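Local structure of beta-catenin homolog sys-1 (Caenorhabditis elegans, 3C2G) at residues A[353-364]-A[404-412]. The protein acts as a beta-catenin in Wnt asymmetry signalling, binding the TCF factor POP-1 directly and activating or repressing its target genes. Residues are numbered along the deposited sequence; the frame is centred on the assembly and turned at random.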
loop_
_atom_site.group_PDB
_atom_site.type_symbol
_atom_site.label_atom_id
_atom_site.label_comp_id
_atom_site.label_asym_id
_atom_site.label_seq_id
_atom_site.Cartn_x
_atom_site.Cartn_y
_atom_site.Cartn_z
ATOM N N VAL A 353 16.067 -5.293 -4.779
ATOM C CA VAL A 353 17.164 -5.928 -5.494
ATOM C C VAL A 353 17.142 -5.541 -6.960
ATOM O O VAL A 353 18.151 -5.671 -7.642
ATOM C CB VAL A 353 17.187 -7.486 -5.367
ATOM C CG1 VAL A 353 17.247 -7.922 -3.907
ATOM C CG2 VAL A 353 16.006 -8.142 -6.094
ATOM N N ALA A 354 15.994 -5.071 -7.453
ATOM C CA ALA A 354 15.840 -4.801 -8.890
ATOM C C ALA A 354 16.803 -3.718 -9.366
ATOM O O ALA A 354 16.813 -2.619 -8.816
ATOM C CB ALA A 354 14.420 -4.427 -9.211
ATOM N N HIS A 355 17.621 -4.056 -10.371
ATOM C CA HIS A 355 18.522 -3.114 -11.057
ATOM C C HIS A 355 19.723 -2.682 -10.232
ATOM O O HIS A 355 20.346 -1.676 -10.554
ATOM C CB HIS A 355 17.779 -1.842 -11.518
ATOM C CG HIS A 355 16.627 -2.103 -12.439
ATOM N ND1 HIS A 355 15.341 -1.689 -12.155
ATOM C CD2 HIS A 355 16.565 -2.732 -13.638
ATOM C CE1 HIS A 355 14.536 -2.052 -13.141
ATOM N NE2 HIS A 355 15.253 -2.686 -14.053
ATOM N N LYS A 356 20.052 -3.424 -9.174
ATOM C CA LYS A 356 21.064 -2.985 -8.219
ATOM C C LYS A 356 21.956 -4.158 -7.810
ATOM O O LYS A 356 21.659 -4.910 -6.866
ATOM C CB LYS A 356 20.408 -2.351 -6.984
ATOM C CG LYS A 356 19.407 -1.239 -7.256
ATOM C CD LYS A 356 18.750 -0.781 -5.940
ATOM C CE LYS A 356 17.316 -0.257 -6.151
ATOM N NZ LYS A 356 16.350 -1.363 -6.420
ATOM N N GLN A 357 23.071 -4.283 -8.521
ATOM C CA GLN A 357 23.982 -5.405 -8.377
ATOM C C GLN A 357 24.506 -5.560 -6.958
ATOM O O GLN A 357 24.379 -6.639 -6.366
ATOM C CB GLN A 357 25.143 -5.274 -9.368
ATOM C CG GLN A 357 25.899 -6.568 -9.586
ATOM C CD GLN A 357 24.976 -7.697 -10.010
ATOM O OE1 GLN A 357 24.269 -7.591 -11.011
ATOM N NE2 GLN A 357 24.972 -8.779 -9.241
ATOM N N HIS A 358 25.087 -4.490 -6.413
ATOM C CA HIS A 358 25.593 -4.495 -5.028
ATOM C C HIS A 358 24.527 -4.904 -3.990
ATOM O O HIS A 358 24.852 -5.557 -2.998
ATOM C CB HIS A 358 26.241 -3.152 -4.670
ATOM C CG HIS A 358 25.273 -2.010 -4.601
ATOM N ND1 HIS A 358 24.744 -1.412 -5.728
ATOM C CD2 HIS A 358 24.731 -1.361 -3.540
ATOM C CE1 HIS A 358 23.920 -0.444 -5.364
ATOM N NE2 HIS A 358 23.897 -0.391 -4.044
ATOM N N VAL A 359 23.260 -4.558 -4.244
ATOM C CA VAL A 359 22.148 -4.961 -3.360
ATOM C C VAL A 359 21.849 -6.455 -3.489
ATOM O O VAL A 359 21.634 -7.148 -2.489
ATOM C CB VAL A 359 20.862 -4.097 -3.583
ATOM C CG1 VAL A 359 19.717 -4.631 -2.777
ATOM C CG2 VAL A 359 21.117 -2.634 -3.211
ATOM N N LYS A 360 21.835 -6.951 -4.723
ATOM C CA LYS A 360 21.786 -8.393 -4.961
ATOM C C LYS A 360 22.903 -9.106 -4.191
ATOM O O LYS A 360 22.676 -10.164 -3.580
ATOM C CB LYS A 360 21.903 -8.679 -6.454
ATOM C CG LYS A 360 20.595 -8.582 -7.191
ATOM C CD LYS A 360 20.715 -7.745 -8.435
ATOM C CE LYS A 360 20.236 -8.527 -9.625
ATOM N NZ LYS A 360 19.482 -7.728 -10.627
ATOM N N ASP A 361 24.103 -8.521 -4.201
ATOM C CA ASP A 361 25.241 -9.148 -3.523
ATOM C C ASP A 361 24.999 -9.241 -2.022
ATOM O O ASP A 361 25.244 -10.289 -1.407
ATOM C CB ASP A 361 26.558 -8.422 -3.826
ATOM C CG ASP A 361 27.038 -8.629 -5.267
ATOM O OD1 ASP A 361 26.678 -9.649 -5.899
ATOM O OD2 ASP A 361 27.789 -7.766 -5.770
ATOM N N ILE A 362 24.490 -8.162 -1.432
ATOM C CA ILE A 362 24.168 -8.187 -0.005
ATOM C C ILE A 362 23.174 -9.314 0.287
ATOM O O ILE A 362 23.406 -10.161 1.151
ATOM C CB ILE A 362 23.661 -6.815 0.483
ATOM C CG1 ILE A 362 24.817 -5.805 0.431
ATOM C CG2 ILE A 362 23.069 -6.918 1.894
ATOM C CD1 ILE A 362 24.396 -4.349 0.268
ATOM N N ALA A 363 22.084 -9.332 -0.467
ATOM C CA ALA A 363 21.070 -10.356 -0.317
ATOM C C ALA A 363 21.652 -11.786 -0.384
ATOM O O ALA A 363 21.402 -12.612 0.497
ATOM C CB ALA A 363 19.980 -10.143 -1.343
ATOM N N ILE A 364 22.452 -12.067 -1.409
ATOM C CA ILE A 364 23.056 -13.402 -1.554
ATOM C C ILE A 364 23.904 -13.812 -0.348
ATOM O O ILE A 364 23.799 -14.941 0.123
ATOM C CB ILE A 364 23.856 -13.509 -2.873
ATOM C CG1 ILE A 364 22.894 -13.627 -4.054
ATOM C CG2 ILE A 364 24.823 -14.695 -2.861
ATOM C CD1 ILE A 364 23.514 -13.179 -5.336
ATOM N N THR A 404 11.574 -12.072 -7.088
ATOM C CA THR A 404 12.887 -11.813 -6.530
ATOM C C THR A 404 13.912 -12.777 -7.125
ATOM O O THR A 404 15.011 -12.354 -7.488
ATOM C CB THR A 404 12.890 -11.936 -5.006
ATOM O OG1 THR A 404 11.836 -11.131 -4.478
ATOM C CG2 THR A 404 14.236 -11.497 -4.428
ATOM N N LEU A 405 13.542 -14.054 -7.230
ATOM C CA LEU A 405 14.402 -15.059 -7.844
ATOM C C LEU A 405 14.827 -14.634 -9.235
ATOM O O LEU A 405 16.001 -14.697 -9.567
ATOM C CB LEU A 405 13.726 -16.440 -7.905
ATOM C CG LEU A 405 14.543 -17.613 -8.507
ATOM C CD1 LEU A 405 15.821 -17.847 -7.733
ATOM C CD2 LEU A 405 13.732 -18.917 -8.588
ATOM N N ASN A 406 13.865 -14.176 -10.024
ATOM C CA ASN A 406 14.086 -13.820 -11.415
ATOM C C ASN A 406 15.018 -12.631 -11.576
ATOM O O ASN A 406 15.823 -12.597 -12.507
ATOM C CB ASN A 406 12.752 -13.575 -12.123
ATOM C CG ASN A 406 11.872 -14.833 -12.187
ATOM O OD1 ASN A 406 12.308 -15.941 -11.852
ATOM N ND2 ASN A 406 10.627 -14.659 -12.624
ATOM N N ASN A 407 14.934 -11.672 -10.657
ATOM C CA ASN A 407 15.884 -10.554 -10.617
ATOM C C ASN A 407 17.320 -10.979 -10.309
ATOM O O ASN A 407 18.255 -10.308 -10.726
ATOM C CB ASN A 407 15.414 -9.465 -9.653
ATOM C CG ASN A 407 14.170 -8.741 -10.154
ATOM O OD1 ASN A 407 13.882 -8.742 -11.356
ATOM N ND2 ASN A 407 13.414 -8.138 -9.232
ATOM N N PHE A 408 17.490 -12.096 -9.602
ATOM C CA PHE A 408 18.819 -12.688 -9.379
ATOM C C PHE A 408 19.362 -13.415 -10.610
ATOM O O PHE A 408 20.508 -13.221 -10.989
ATOM C CB PHE A 408 18.806 -13.686 -8.218
ATOM C CG PHE A 408 18.703 -13.061 -6.872
ATOM C CD1 PHE A 408 19.584 -12.071 -6.479
ATOM C CD2 PHE A 408 17.739 -13.491 -5.976
ATOM C CE1 PHE A 408 19.486 -11.496 -5.225
ATOM C CE2 PHE A 408 17.633 -12.924 -4.714
ATOM C CZ PHE A 408 18.509 -11.922 -4.340
ATOM N N LEU A 409 18.539 -14.264 -11.221
ATOM C CA LEU A 409 19.020 -15.191 -12.246
ATOM C C LEU A 409 19.580 -14.500 -13.491
ATOM O O LEU A 409 20.362 -15.092 -14.221
ATOM C CB LEU A 409 17.953 -16.232 -12.606
ATOM C CG LEU A 409 17.527 -17.190 -11.485
ATOM C CD1 LEU A 409 16.268 -17.992 -11.834
ATOM C CD2 LEU A 409 18.661 -18.114 -11.072
HETATM N N MSE A 410 19.201 -13.246 -13.702
HETATM C CA MSE A 410 19.720 -12.440 -14.806
HETATM C C MSE A 410 21.244 -12.402 -14.829
HETATM O O MSE A 410 21.858 -12.620 -15.879
HETATM C CB MSE A 410 19.170 -11.018 -14.719
HETATM C CG MSE A 410 17.663 -10.958 -14.554
HETATM SE SE MSE A 410 16.650 -10.930 -16.234
HETATM C CE MSE A 410 17.482 -12.388 -17.256
HETATM N N MSE A 411 21.840 -12.143 -13.663
HETATM C CA MSE A 411 23.294 -12.119 -13.478
HETATM C C MSE A 411 24.047 -13.203 -14.248
HETATM O O MSE A 411 25.087 -12.946 -14.831
HETATM C CB MSE A 411 23.637 -12.283 -11.994
HETATM C CG MSE A 411 23.227 -11.131 -11.092
HETATM SE SE MSE A 411 23.425 -11.613 -9.191
HETATM C CE MSE A 411 25.341 -12.070 -9.159
ATOM N N TRP A 412 23.509 -14.416 -14.245
ATOM C CA TRP A 412 24.280 -15.596 -14.600
ATOM C C TRP A 412 23.951 -16.200 -15.948
ATOM O O TRP A 412 24.532 -17.216 -16.327
ATOM C CB TRP A 412 24.121 -16.652 -13.516
ATOM C CG TRP A 412 24.532 -16.157 -12.198
ATOM C CD1 TRP A 412 25.737 -15.625 -11.871
ATOM C CD2 TRP A 412 23.740 -16.127 -11.009
ATOM N NE1 TRP A 412 25.753 -15.269 -10.552
ATOM C CE2 TRP A 412 24.539 -15.569 -9.994
ATOM C CE3 TRP A 412 22.432 -16.526 -10.699
ATOM C CZ2 TRP A 412 24.081 -15.399 -8.689
ATOM C CZ3 TRP A 412 21.979 -16.358 -9.402
ATOM C CH2 TRP A 412 22.801 -15.797 -8.413
#
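Phe-408 packs its ring against Ala-363, Ile-364 and Lys-360, joining two helices of the armadillo domain, the all-helical superhelix of beta-catenins. The segment axes of 357-364 and 404-409 cross at -115° and approach to 11.0 Å, far enough apart that side chains make the contact. With CG anti to its carbonyl carbon (chi1 -73°), Phe-408 has its ring swung against helix 357-364, where Ala-363 CB meets the ring edge at CZ, 3.8 Å away. Ile-369 of helix 368-377 touches Phe-408 too, extending this buried apolar cluster. Lys-360 runs past the ring in the opposite sense, its CG 3.7 Å from Phe-408 CE1; bends along the chain bring NZ to a weak and doubtful hydrogen bond with Asn-407 O. Its main partner lies outside both segments, an acidic side chain of the bound POP-1 peptide that it salt-bridges. A methionine in place of Lys-360 would probably leave that acid without its charged mate. Asn-407 shares this peptide-binding surface: OD1 accepts a hydrogen bond from the peptide backbone, while ND2 makes a weak one to Ser-350 O. Val-353 CG2 lies 3.8 Å from Asn-407 CB, and Ala-354 CB touches ND2. In poorly ordered selenomethionine Met-411, CG lies 3.7 Å from Gln-357 OE1 and SE meets Ile-364 CD1 at 4.2 Å; that same CD1 reaches Trp-412 CZ2 at 4.1 Å.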